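Local coordinates for protein AtGH3.15 acyl acid amido synthetase (Arabidopsis thaliana, PDB 6E1Q) that joins glutamine, and possibly cysteine, to the auxin precursor indole-3-butyric acid, and glutamine to the herbicide 2,4-DB, using ATP to activate the carboxylate, at residues 144-149 / 195-200; 238-241 / 246-249; 544-547 / 551-554. One frame throughout, in Å; residues are numbered along the deposited sequence.

Contact 1: residues 144-149 / 195-200. With CFA ((2,4-dichlorophenoxy)acetic acid), chain C.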
loop_
_atom_site.group_PDB
_atom_site.type_symbol
_atom_site.label_atom_id
_atom_site.label_comp_id
_atom_site.label_asym_id
_atom_site.label_seq_id
_atom_site.Cartn_x
_atom_site.Cartn_y
_atom_site.Cartn_z
ATOM N N PHE A 144 -12.133 -4.948 -1.449
ATOM C CA PHE A 144 -11.573 -5.943 -2.348
ATOM C C PHE A 144 -10.281 -6.434 -1.720
ATOM O O PHE A 144 -9.255 -5.761 -1.757
ATOM C CB PHE A 144 -11.362 -5.357 -3.737
ATOM C CG PHE A 144 -12.640 -4.914 -4.389
ATOM C CD1 PHE A 144 -13.600 -5.840 -4.743
ATOM C CD2 PHE A 144 -12.887 -3.578 -4.623
ATOM C CE1 PHE A 144 -14.780 -5.449 -5.339
ATOM C CE2 PHE A 144 -14.065 -3.174 -5.218
ATOM C CZ PHE A 144 -15.014 -4.124 -5.581
ATOM N N TYR A 145 -10.339 -7.618 -1.141
ATOM C CA TYR A 145 -9.200 -8.167 -0.431
ATOM C C TYR A 145 -9.458 -9.644 -0.288
ATOM O O TYR A 145 -10.546 -10.030 0.143
ATOM C CB TYR A 145 -9.041 -7.547 0.964
ATOM C CG TYR A 145 -7.783 -8.041 1.655
ATOM C CD1 TYR A 145 -6.561 -7.444 1.392
ATOM C CD2 TYR A 145 -7.810 -9.121 2.538
ATOM C CE1 TYR A 145 -5.409 -7.878 1.999
ATOM C CE2 TYR A 145 -6.640 -9.577 3.148
ATOM C CZ TYR A 145 -5.443 -8.947 2.865
ATOM O OH TYR A 145 -4.255 -9.346 3.437
ATOM N N PHE A 146 -8.474 -10.466 -0.622
ATOM C CA PHE A 146 -8.605 -11.858 -0.227
ATOM C C PHE A 146 -7.221 -12.465 -0.044
ATOM O O PHE A 146 -6.227 -11.959 -0.562
ATOM C CB PHE A 146 -9.473 -12.660 -1.211
ATOM C CG PHE A 146 -9.140 -12.448 -2.661
ATOM C CD1 PHE A 146 -8.044 -13.075 -3.237
ATOM C CD2 PHE A 146 -9.957 -11.659 -3.462
ATOM C CE1 PHE A 146 -7.754 -12.905 -4.583
ATOM C CE2 PHE A 146 -9.666 -11.481 -4.811
ATOM C CZ PHE A 146 -8.564 -12.104 -5.369
ATOM N N VAL A 147 -7.171 -13.532 0.746
ATOM C CA VAL A 147 -5.927 -14.201 1.102
ATOM C C VAL A 147 -5.939 -15.613 0.529
ATOM O O VAL A 147 -6.969 -16.298 0.562
ATOM C CB VAL A 147 -5.719 -14.214 2.631
ATOM C CG1 VAL A 147 -6.956 -14.725 3.331
ATOM C CG2 VAL A 147 -4.545 -15.090 2.989
ATOM N N THR A 148 -4.794 -16.043 -0.002
ATOM C CA THR A 148 -4.685 -17.316 -0.703
ATOM C C THR A 148 -3.970 -18.393 0.099
ATOM O O THR A 148 -4.030 -19.566 -0.290
ATOM C CB THR A 148 -3.962 -17.129 -2.044
ATOM O OG1 THR A 148 -2.588 -16.786 -1.811
ATOM C CG2 THR A 148 -4.628 -16.023 -2.839
ATOM N N ARG A 149 -3.299 -18.028 1.189
ATOM C CA ARG A 149 -2.680 -18.992 2.086
ATOM C C ARG A 149 -2.245 -18.278 3.358
ATOM O O ARG A 149 -2.132 -17.044 3.408
ATOM C CB ARG A 149 -1.481 -19.704 1.435
ATOM C CG ARG A 149 -0.313 -18.787 1.188
ATOM C CD ARG A 149 0.938 -19.503 0.669
ATOM N NE ARG A 149 2.076 -18.612 0.889
ATOM C CZ ARG A 149 3.261 -18.709 0.298
ATOM N NH1 ARG A 149 3.503 -19.679 -0.580
ATOM N NH2 ARG A 149 4.202 -17.812 0.587
ATOM N N THR A 195 -9.185 -17.120 -8.799
ATOM C CA THR A 195 -10.274 -16.912 -9.742
ATOM C C THR A 195 -11.625 -17.091 -9.062
ATOM O O THR A 195 -12.544 -16.294 -9.283
ATOM C CB THR A 195 -10.122 -17.843 -10.942
ATOM O OG1 THR A 195 -8.910 -17.517 -11.624
ATOM C CG2 THR A 195 -11.291 -17.692 -11.924
ATOM N N GLN A 196 -11.764 -18.119 -8.215
ATOM C CA GLN A 196 -13.019 -18.308 -7.491
ATOM C C GLN A 196 -13.243 -17.203 -6.475
ATOM O O GLN A 196 -14.369 -16.710 -6.312
ATOM C CB GLN A 196 -13.038 -19.659 -6.782
ATOM C CG GLN A 196 -12.968 -20.840 -7.717
ATOM C CD GLN A 196 -13.192 -22.142 -6.991
ATOM O OE1 GLN A 196 -14.200 -22.322 -6.295
ATOM N NE2 GLN A 196 -12.248 -23.057 -7.137
ATOM N N SER A 197 -12.181 -16.805 -5.773
ATOM C CA SER A 197 -12.354 -15.813 -4.721
ATOM C C SER A 197 -12.720 -14.449 -5.308
ATOM O O SER A 197 -13.646 -13.787 -4.820
ATOM C CB SER A 197 -11.086 -15.726 -3.866
ATOM O OG SER A 197 -9.992 -15.287 -4.655
ATOM N N MET A 198 -12.014 -14.009 -6.358
ATOM C CA MET A 198 -12.377 -12.737 -6.988
ATOM C C MET A 198 -13.799 -12.794 -7.559
ATOM O O MET A 198 -14.555 -11.812 -7.487
ATOM C CB MET A 198 -11.372 -12.391 -8.089
ATOM C CG MET A 198 -11.764 -11.158 -8.907
ATOM S SD MET A 198 -11.613 -9.635 -7.918
ATOM C CE MET A 198 -9.837 -9.348 -8.070
ATOM N N TYR A 199 -14.182 -13.946 -8.115
ATOM C CA TYR A 199 -15.515 -14.077 -8.697
ATOM C C TYR A 199 -16.598 -13.927 -7.628
ATOM O O TYR A 199 -17.562 -13.172 -7.803
ATOM C CB TYR A 199 -15.631 -15.421 -9.440
ATOM C CG TYR A 199 -16.951 -15.612 -10.194
ATOM C CD1 TYR A 199 -18.092 -16.048 -9.535
ATOM C CD2 TYR A 199 -17.050 -15.331 -11.560
ATOM C CE1 TYR A 199 -19.302 -16.221 -10.218
ATOM C CE2 TYR A 199 -18.251 -15.496 -12.248
ATOM C CZ TYR A 199 -19.373 -15.940 -11.569
ATOM O OH TYR A 199 -20.573 -16.113 -12.233
ATOM N N CYS A 200 -16.447 -14.618 -6.495
ATOM C CA CYS A 200 -17.501 -14.574 -5.480
ATOM C C CYS A 200 -17.593 -13.202 -4.833
ATOM O O CYS A 200 -18.692 -12.716 -4.536
ATOM C CB CYS A 200 -17.255 -15.643 -4.419
ATOM S SG CYS A 200 -17.395 -17.325 -5.089
HETATM C C1 CFA C . -11.878 0.720 3.708
HETATM C C2 CFA C . -10.724 1.101 4.631
HETATM C "C1'" CFA C . -9.015 -0.180 3.567
HETATM C "C2'" CFA C . -7.829 -0.269 2.851
HETATM C "C3'" CFA C . -7.352 -1.501 2.480
HETATM C "C4'" CFA C . -8.051 -2.632 2.815
HETATM C "C5'" CFA C . -9.223 -2.567 3.528
HETATM CL CL3 CFA C . -6.876 1.164 2.379
HETATM C "C6'" CFA C . -9.700 -1.336 3.907
HETATM O O1 CFA C . -12.948 0.267 4.190
HETATM O O2 CFA C . -11.743 0.838 2.468
HETATM O "O1'" CFA C . -9.504 1.075 3.946
HETATM CL CL4 CFA C . -7.411 -4.198 2.316
HETATM O O HOH W 1 -8.062 -15.862 -2.097
#

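Contact 2: residues 238-241 / 246-249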
loop_
_atom_site.group_PDB
_atom_site.type_symbol
_atom_site.label_atom_id
_atom_site.label_comp_id
_atom_site.label_asym_id
_atom_site.label_seq_id
_atom_site.Cartn_x
_atom_site.Cartn_y
_atom_site.Cartn_z
ATOM N N CYS A 238 -23.524 -11.540 -14.269
ATOM C CA CYS A 238 -24.891 -11.057 -14.397
ATOM C C CYS A 238 -25.857 -12.211 -14.609
ATOM O O CYS A 238 -26.978 -12.199 -14.089
ATOM C CB CYS A 238 -24.975 -10.055 -15.540
ATOM S SG CYS A 238 -24.138 -8.510 -15.140
ATOM N N SER A 239 -25.423 -13.224 -15.358
ATOM C CA SER A 239 -26.254 -14.396 -15.571
ATOM C C SER A 239 -26.572 -15.083 -14.240
ATOM O O SER A 239 -27.720 -15.477 -13.993
ATOM C CB SER A 239 -25.548 -15.333 -16.558
ATOM O OG SER A 239 -25.983 -16.656 -16.380
ATOM N N ASN A 240 -25.576 -15.196 -13.354
ATOM C CA ASN A 240 -25.819 -15.743 -12.019
ATOM C C ASN A 240 -26.855 -14.921 -11.267
ATOM O O ASN A 240 -27.709 -15.474 -10.565
ATOM C CB ASN A 240 -24.527 -15.780 -11.199
ATOM C CG ASN A 240 -23.608 -16.937 -11.570
ATOM O OD1 ASN A 240 -22.677 -17.233 -10.822
ATOM N ND2 ASN A 240 -23.846 -17.582 -12.727
ATOM N N ILE A 241 -26.773 -13.594 -11.379
ATOM C CA ILE A 241 -27.742 -12.722 -10.723
ATOM C C ILE A 241 -29.137 -12.938 -11.305
ATOM O O ILE A 241 -30.132 -12.978 -10.570
ATOM C CB ILE A 241 -27.295 -11.250 -10.834
ATOM C CG1 ILE A 241 -26.023 -11.004 -10.013
ATOM C CG2 ILE A 241 -28.423 -10.289 -10.374
ATOM C CD1 ILE A 241 -25.448 -9.578 -10.166
ATOM N N LEU A 246 -25.537 -19.962 -8.628
ATOM C CA LEU A 246 -24.087 -19.797 -8.694
ATOM C C LEU A 246 -23.503 -20.725 -9.756
ATOM O O LEU A 246 -23.860 -21.903 -9.815
ATOM C CB LEU A 246 -23.479 -20.108 -7.332
ATOM C CG LEU A 246 -21.972 -19.909 -7.167
ATOM C CD1 LEU A 246 -21.669 -18.438 -7.339
ATOM C CD2 LEU A 246 -21.521 -20.406 -5.795
ATOM N N SER A 247 -22.609 -20.202 -10.605
ATOM C CA SER A 247 -21.988 -21.046 -11.630
ATOM C C SER A 247 -21.338 -22.268 -10.986
ATOM O O SER A 247 -20.714 -22.174 -9.924
ATOM C CB SER A 247 -20.943 -20.261 -12.437
ATOM O OG SER A 247 -21.521 -19.203 -13.193
ATOM N N ASP A 248 -21.492 -23.428 -11.628
ATOM C CA ASP A 248 -21.128 -24.665 -10.946
ATOM C C ASP A 248 -19.623 -24.938 -10.926
ATOM O O ASP A 248 -19.206 -25.884 -10.254
ATOM C CB ASP A 248 -21.883 -25.861 -11.548
ATOM C CG ASP A 248 -21.543 -26.118 -13.011
ATOM O OD1 ASP A 248 -20.870 -25.278 -13.638
ATOM O OD2 ASP A 248 -21.962 -27.182 -13.529
ATOM N N TRP A 249 -18.798 -24.139 -11.608
ATOM C CA TRP A 249 -17.350 -24.291 -11.480
ATOM C C TRP A 249 -16.800 -23.685 -10.196
ATOM O O TRP A 249 -15.599 -23.808 -9.932
ATOM C CB TRP A 249 -16.618 -23.676 -12.679
ATOM C CG TRP A 249 -16.749 -22.158 -12.789
ATOM C CD1 TRP A 249 -17.704 -21.461 -13.486
ATOM C CD2 TRP A 249 -15.890 -21.168 -12.199
ATOM N NE1 TRP A 249 -17.492 -20.107 -13.359
ATOM C CE2 TRP A 249 -16.383 -19.901 -12.580
ATOM C CE3 TRP A 249 -14.754 -21.231 -11.381
ATOM C CZ2 TRP A 249 -15.787 -18.714 -12.164
ATOM C CZ3 TRP A 249 -14.165 -20.055 -10.978
ATOM C CH2 TRP A 249 -14.679 -18.812 -11.371
#

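Contact 3: residues 544-547 / 551-554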
loop_
_atom_site.group_PDB
_atom_site.type_symbol
_atom_site.label_atom_id
_atom_site.label_comp_id
_atom_site.label_asym_id
_atom_site.label_seq_id
_atom_site.Cartn_x
_atom_site.Cartn_y
_atom_site.Cartn_z
ATOM N N PHE A 544 3.645 -14.189 -12.971
ATOM C CA PHE A 544 4.921 -14.859 -12.771
ATOM C C PHE A 544 5.311 -14.850 -11.295
ATOM O O PHE A 544 5.671 -15.889 -10.728
ATOM C CB PHE A 544 5.990 -14.178 -13.629
ATOM C CG PHE A 544 7.374 -14.646 -13.332
ATOM C CD1 PHE A 544 7.833 -15.854 -13.829
ATOM C CD2 PHE A 544 8.211 -13.887 -12.526
ATOM C CE1 PHE A 544 9.110 -16.293 -13.538
ATOM C CE2 PHE A 544 9.492 -14.319 -12.228
ATOM C CZ PHE A 544 9.942 -15.520 -12.732
ATOM N N PHE A 545 5.231 -13.678 -10.647
ATOM C CA PHE A 545 5.591 -13.602 -9.233
ATOM C C PHE A 545 4.584 -14.347 -8.353
ATOM O O PHE A 545 4.976 -14.999 -7.372
ATOM C CB PHE A 545 5.734 -12.138 -8.801
ATOM C CG PHE A 545 6.939 -11.455 -9.394
ATOM C CD1 PHE A 545 8.229 -11.893 -9.087
ATOM C CD2 PHE A 545 6.795 -10.388 -10.265
ATOM C CE1 PHE A 545 9.350 -11.264 -9.646
ATOM C CE2 PHE A 545 7.910 -9.750 -10.825
ATOM C CZ PHE A 545 9.184 -10.196 -10.518
ATOM N N LEU A 546 3.292 -14.287 -8.698
ATOM C CA LEU A 546 2.264 -14.973 -7.911
ATOM C C LEU A 546 2.491 -16.477 -7.904
ATOM O O LEU A 546 2.358 -17.139 -6.865
ATOM C CB LEU A 546 0.876 -14.663 -8.475
ATOM C CG LEU A 546 0.384 -13.211 -8.459
ATOM C CD1 LEU A 546 -1.088 -13.190 -8.857
ATOM C CD2 LEU A 546 0.588 -12.596 -7.090
ATOM N N SER A 547 2.792 -17.039 -9.077
ATOM C CA SER A 547 3.119 -18.455 -9.196
ATOM C C SER A 547 4.341 -18.847 -8.368
ATOM O O SER A 547 4.537 -20.036 -8.088
ATOM C CB SER A 547 3.339 -18.764 -10.667
ATOM O OG SER A 547 4.683 -18.444 -10.995
ATOM N N SER A 551 2.378 -12.745 -2.412
ATOM C CA SER A 551 1.025 -12.526 -1.918
ATOM C C SER A 551 0.219 -11.737 -2.957
ATOM O O SER A 551 0.682 -10.717 -3.479
ATOM C CB SER A 551 1.095 -11.796 -0.571
ATOM O OG SER A 551 -0.052 -11.013 -0.302
ATOM N N VAL A 552 -0.976 -12.231 -3.286
ATOM C CA VAL A 552 -1.814 -11.551 -4.279
ATOM C C VAL A 552 -2.224 -10.162 -3.790
ATOM O O VAL A 552 -2.134 -9.164 -4.520
ATOM C CB VAL A 552 -3.054 -12.402 -4.597
ATOM C CG1 VAL A 552 -3.893 -11.708 -5.659
ATOM C CG2 VAL A 552 -2.647 -13.813 -5.017
ATOM N N SER A 553 -2.694 -10.075 -2.543
ATOM C CA SER A 553 -3.228 -8.831 -1.998
ATOM C C SER A 553 -2.137 -7.833 -1.660
ATOM O O SER A 553 -2.421 -6.648 -1.487
ATOM C CB SER A 553 -4.038 -9.128 -0.743
ATOM O OG SER A 553 -3.223 -9.773 0.223
ATOM N N GLN A 554 -0.903 -8.290 -1.515
ATOM C CA GLN A 554 0.194 -7.387 -1.239
ATOM C C GLN A 554 1.030 -7.122 -2.478
ATOM O O GLN A 554 2.044 -6.429 -2.390
ATOM C CB GLN A 554 1.056 -7.947 -0.103
ATOM C CG GLN A 554 0.383 -7.861 1.277
ATOM C CD GLN A 554 1.044 -8.749 2.342
ATOM O OE1 GLN A 554 1.235 -9.950 2.144
ATOM N NE2 GLN A 554 1.380 -8.154 3.481
#

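Contact 1: residues 144-149 / 195-200
Phe146 packs against Ser197 and Met198 in a buried, mainly apolar contact between the loop after strand 140-143 and the helix 194-207. The aromatic ring lies with one face turned to the helix. Ser197 comes over that face, its CB 4.1 Å from the Phe146 ring centroid and only 15° off the ring normal, a CH-pi contact; a serine is small enough to let the ring lie this close. The hydroxyl of this serine was modelled in two positions, so its place over the ring is doubtful; in the one described, OG has its stronger polar partner in Thr194 O, three residues back.

Met198 meets the rim of the same ring. Its CB touches Phe146 CE2 at 3.8 Å, and the chain, bent at chi2 and chi3, brings SD to the edge, 5.5 Å from the Phe146 centroid and 87° off the ring normal: a Met-aromatic contact. All this belongs to the N-terminal domain of an adenylating enzyme of the ANL clan, in which strands 140-143 and 212-217 supply pocket residues such as Ser141, Ile143 and Arg214. One residue back along the loop, Tyr145 CD1 lies 3.5 Å from CL4 of one bound (2,4-dichlorophenoxy)acetic acid, which approaches the ring obliquely. The Tyr145 hydroxyl is hydrogen-bonded to Thr161, while Phe146 fills the helix side.

Contact 2: residues 238-241 / 246-249
Asn240, near the end of helix 220-243, grips Ser247 in the following loop through both ends of its side-chain amide. OD1 accepts the backbone N-H of Ser247, with 3.0 Å between Ser247 N and Asn240 OD1; the donor stands above the carbonyl plane, 41° out of it. The other end gives rather than takes: Asn240 ND2 donates to Ser247 OG across 2.9 Å, with the hydroxyl oxygen close to the amide plane. An asparagine suits the place because one short, flat group presents an acceptor and a donor side by side; the backbone supplies the N-H, and serine adds the hydroxyl. A methyl of Leu246, CD1, rests 3.8 Å from Asn240 OD1, a van der Waals contact with a polar atom.

In fold terms, a residue in the last turns of a helix holds the chain that leaves it. Replacing Asn240 by alanine removes both ends of the amide, which would probably leave the Ser247 N-H and the Tyr199 hydroxyl without their acceptor and the loop less firmly held.

In the second shell, Tyr199 of helix 194-207 bonds through its hydroxyl to Asn240 OD1. Glu236, one helical turn before Asn240, bonds to Ser247 OG and the indole NE1 of Trp249 through a single carboxylate oxygen, OE1. Trp249 in turn meets the Tyr199 ring edge-to-face, while Leu246 turns its side chain to Leu203, Cys255 and Ile259.

Contact 3: residues 544-547 / 551-554
Leu546, on helix 537-547, meets Val552 in the loop that follows, and the contact between them is mainly apolar. The closest approach is from CD2 of Leu546 to the backbone CA of Val552, at 3.8 Å; the same methyl reaches Val552 CG2 at 4.0 Å, and the two side chains cross at about a right angle. With CG of Leu546 anti to its carbonyl carbon (chi1 -63°), the forked end swings over to the loop. Branched aliphatic residues suit this, since methyls can nestle together without a fixed direction.

The hydrogen bonds lie within each segment. Within 544-547, Ser547 OG donates to Phe544 O across 2.8 Å, three residues back. In the loop, Ser551 OG accepts the backbone N-H of Gln554, 3.1 Å from Gln554 N, which makes an ST motif. The same hydroxyl donates to Gln554 OE1 over 3.0 Å, in the carbonyl plane and on a lone pair, which helps fix the rotation of that amide. Its other end, NE2, bonds to Thr96 O of strand 91-97, next to the ATP-binding Ser97 and Ser98.

Both segments belong to the C-terminal region, yet the loop leans on the N-terminal one, Val552 on Thr148 and Ser553 on Tyr145. No hydrogen bond joins residues 544-547 to 551-554. Across these segments the contact is therefore non-directional, whereas the bonds of Ser551 probably help to fix the shape of the loop.

Overall arrangement
Contact 1 is buried, contact 2 partly so, and contact 3 lies at the surface. Contacts 1 and 2 belong to the N-terminal region: helix 194-207, which forms one half of contact 1, also borders contact 2, meeting it through Thr195, Gln196 and Tyr199. Contact 3, from the C-terminal region, reaches contact 1 through its loop 551-554, which rests on residues of 144-149; it is about 14 Å from contact 2 at the nearest atoms. The chemistry differs accordingly: an aromatic ring set against a helix in contact 1, two hydrogen bonds from one side-chain amide holding the loop to the helix in contact 2, methyl packing in contact 3.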